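Local coordinates for protein glucokinase (Thermus thermophilus, PDB 3VOV) that phosphorylates hexose sugars such as glucose, acting as a ROK-family hexokinase of the actin-like ATPase clan that carries bound zinc, at residues T11-G16 and P30-G35. Numbering follows the deposited sequence.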
ATOM      1  N   THR B  11      13.468 -19.660  29.136  1.00 31.79           N
ATOM      2  CA  THR B  11      12.968 -20.295  30.363  1.00 32.33           C
ATOM      3  C   THR B  11      13.708 -21.608  30.654  1.00 30.82           C
ATOM      4  O   THR B  11      14.159 -21.839  31.786  1.00 31.18           O
ATOM      5  CB  THR B  11      11.479 -20.665  30.180  1.00 32.68           C
ATOM      6  OG1 THR B  11      10.763 -19.534  29.697  1.00 37.98           O
ATOM      7  CG2 THR B  11      10.824 -21.199  31.479  1.00 34.98           C
ATOM      8  N   LYS B  12      13.799 -22.458  29.624  1.00 28.18           N
ATOM      9  CA  LYS B  12      14.281 -23.844  29.732  1.00 27.10           C
ATOM     10  C   LYS B  12      15.364 -24.207  28.713  1.00 24.88           C
ATOM     11  O   LYS B  12      15.397 -23.696  27.587  1.00 23.89           O
ATOM     12  CB  LYS B  12      13.108 -24.806  29.520  1.00 27.29           C
ATOM     13  CG  LYS B  12      11.991 -24.677  30.585  1.00 32.02           C
ATOM     14  CD  LYS B  12      12.506 -25.207  31.936  1.00 37.17           C
ATOM     15  CE  LYS B  12      11.423 -25.304  33.027  1.00 42.13           C
ATOM     16  NZ  LYS B  12      10.093 -25.532  32.423  1.00 45.48           N
ATOM     17  N   ILE B  13      16.234 -25.122  29.121  1.00 23.07           N
ATOM     18  CA  ILE B  13      17.135 -25.816  28.206  1.00 21.46           C
ATOM     19  C   ILE B  13      16.591 -27.240  28.021  1.00 21.76           C
ATOM     20  O   ILE B  13      16.309 -27.924  29.007  1.00 20.36           O
ATOM     21  CB  ILE B  13      18.544 -25.939  28.843  1.00 21.43           C
ATOM     22  CG1 ILE B  13      19.179 -24.539  28.945  1.00 19.26           C
ATOM     23  CG2 ILE B  13      19.386 -27.000  28.100  1.00 18.53           C
ATOM     24  CD1 ILE B  13      20.398 -24.445  29.793  1.00 23.61           C
ATOM     25  N   ALA B  14      16.460 -27.671  26.759  1.00 20.86           N
ATOM     26  CA  ALA B  14      16.166 -29.055  26.424  1.00 20.66           C
ATOM     27  C   ALA B  14      17.380 -29.763  25.827  1.00 20.46           C
ATOM     28  O   ALA B  14      18.168 -29.161  25.055  1.00 19.10           O
ATOM     29  CB  ALA B  14      14.968 -29.126  25.466  1.00 21.41           C
ATOM     30  N   ALA B  15      17.545 -31.041  26.176  1.00 18.84           N
ATOM     31  CA  ALA B  15      18.640 -31.820  25.663  1.00 18.51           C
ATOM     32  C   ALA B  15      18.187 -33.243  25.307  1.00 19.54           C
ATOM     33  O   ALA B  15      17.281 -33.772  25.953  1.00 20.22           O
ATOM     34  CB  ALA B  15      19.804 -31.861  26.713  1.00 18.56           C
ATOM     35  N   GLY B  16      18.792 -33.854  24.303  1.00 18.77           N
ATOM     36  CA  GLY B  16      18.521 -35.271  24.090  1.00 19.83           C
ATOM     37  C   GLY B  16      19.496 -35.853  23.128  1.00 20.35           C
ATOM     38  O   GLY B  16      19.961 -35.141  22.232  1.00 19.63           O
ATOM     39  N   PRO B  30      15.964 -25.728  33.973  1.00 29.14           N
ATOM     40  CA  PRO B  30      15.756 -24.267  33.842  1.00 29.01           C
ATOM     41  C   PRO B  30      16.973 -23.573  33.201  1.00 29.13           C
ATOM     42  O   PRO B  30      18.107 -24.022  33.394  1.00 27.85           O
ATOM     43  CB  PRO B  30      15.556 -23.807  35.306  1.00 29.74           C
ATOM     44  CG  PRO B  30      15.144 -25.111  36.062  1.00 29.83           C
ATOM     45  CD  PRO B  30      16.040 -26.150  35.390  1.00 28.90           C
ATOM     46  N   THR B  31      16.749 -22.488  32.459  1.00 28.63           N
ATOM     47  CA  THR B  31      17.878 -21.724  31.926  1.00 29.17           C
ATOM     48  C   THR B  31      18.413 -20.772  33.008  1.00 29.48           C
ATOM     49  O   THR B  31      17.659 -19.947  33.499  1.00 30.09           O
ATOM     50  CB  THR B  31      17.456 -20.889  30.703  1.00 28.86           C
ATOM     51  OG1 THR B  31      16.853 -21.740  29.719  1.00 27.33           O
ATOM     52  CG2 THR B  31      18.644 -20.140  30.118  1.00 29.08           C
ATOM     53  N   PRO B  32      19.704 -20.871  33.389  1.00 30.07           N
ATOM     54  CA  PRO B  32      20.223 -19.978  34.451  1.00 30.64           C
ATOM     55  C   PRO B  32      20.046 -18.487  34.215  1.00 31.18           C
ATOM     56  O   PRO B  32      19.969 -18.057  33.075  1.00 31.36           O
ATOM     57  CB  PRO B  32      21.704 -20.331  34.513  1.00 29.55           C
ATOM     58  CG  PRO B  32      21.739 -21.768  34.089  1.00 30.02           C
ATOM     59  CD  PRO B  32      20.710 -21.884  33.004  1.00 30.59           C
ATOM     60  N   LYS B  33      19.973 -17.716  35.306  1.00 32.04           N
ATOM     61  CA  LYS B  33      19.923 -16.246  35.237  1.00 32.63           C
ATOM     62  C   LYS B  33      21.296 -15.626  35.450  1.00 32.12           C
ATOM     63  O   LYS B  33      21.503 -14.436  35.231  1.00 31.96           O
ATOM     64  CB  LYS B  33      19.005 -15.706  36.326  1.00 33.78           C
ATOM     65  CG  LYS B  33      17.633 -15.281  35.815  1.00 35.73           C
ATOM     66  CD  LYS B  33      16.605 -16.213  36.250  1.00 38.50           C
ATOM     67  CE  LYS B  33      15.293 -15.756  35.709  1.00 39.37           C
ATOM     68  NZ  LYS B  33      14.649 -16.998  35.229  1.00 41.15           N
ATOM     69  N   GLU B  34      22.231 -16.465  35.849  1.00 31.64           N
ATOM     70  CA  GLU B  34      23.504 -16.016  36.339  1.00 32.49           C
ATOM     71  C   GLU B  34      24.525 -15.729  35.248  1.00 32.72           C
ATOM     72  O   GLU B  34      25.692 -15.468  35.562  1.00 33.35           O
ATOM     73  CB  GLU B  34      24.039 -17.040  37.328  1.00 33.87           C
ATOM     74  CG  GLU B  34      23.161 -17.163  38.573  1.00 36.18           C
ATOM     75  CD  GLU B  34      22.206 -18.335  38.523  1.00 42.92           C
ATOM     76  OE1 GLU B  34      21.998 -18.948  37.446  1.00 42.72           O
ATOM     77  OE2 GLU B  34      21.648 -18.652  39.590  1.00 44.92           O
ATOM     78  N   GLY B  35      24.103 -15.735  33.977  1.00 31.19           N
ATOM     79  CA  GLY B  35      24.980 -15.251  32.901  1.00 29.79           C
ATOM     80  C   GLY B  35      25.580 -16.363  32.067  1.00 28.32           C
ATOM     81  O   GLY B  35      25.362 -17.532  32.344  1.00 27.20           O
TER
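Thr31 and Thr11 are joined by one backbone hydrogen bond, Thr31 N to Thr11 O at 2.8 Å, which illustrates how an antiparallel strand pair is carried past its last regular bridge. The N-H points almost straight at the oxygen (173°), although the donor stands above the carbonyl plane. Next to this bond, Lys12 and Pro30 form a non-hydrogen-bonded antiparallel pair with CA atoms 4.4 Å apart, flanked on its other side by the backbone bonding of Ile13 with Val29.

The tight part of the contact lies around the side chains of Thr31 and Ile13. Thr31 holds OG1 beside its own backbone N (chi1 -55°), which lays the hydroxyl against the Lys12 backbone, 3.1 Å from Lys12 C. Its hydrogen bond goes instead to Gly9 O, in the turn leading into strand 12-18. Ile13 crosses Thr31 at about a right angle, with CG1 3.7 Å from OG1, and its CD1 reaches Pro32 CD at 4.1 Å. Both Ile13 and Pro32 also rest on Ala42 of helix 36-54, while Leu8 of strand 3-8 touches Ile13 and Thr31.

The opposite character appears at Lys12 and Pro30, whose side chains diverge on the exposed side. Lys12 bends at chi2 (-70°), and only its aliphatic CD brushes Pro30, 3.9 Å from CA.

Within this chain strand 27-30 is an outermost strand of the mixed five-stranded sheet, consistent with the N-terminal lobe of the actin-like ATPase fold. The chemistry implies a division of labour: directional polar bonds, one between the segments and one from the Thr31 hydroxyl to Gly9, position the chain, while Ile13 and Pro32 pack the side facing helix 36-54.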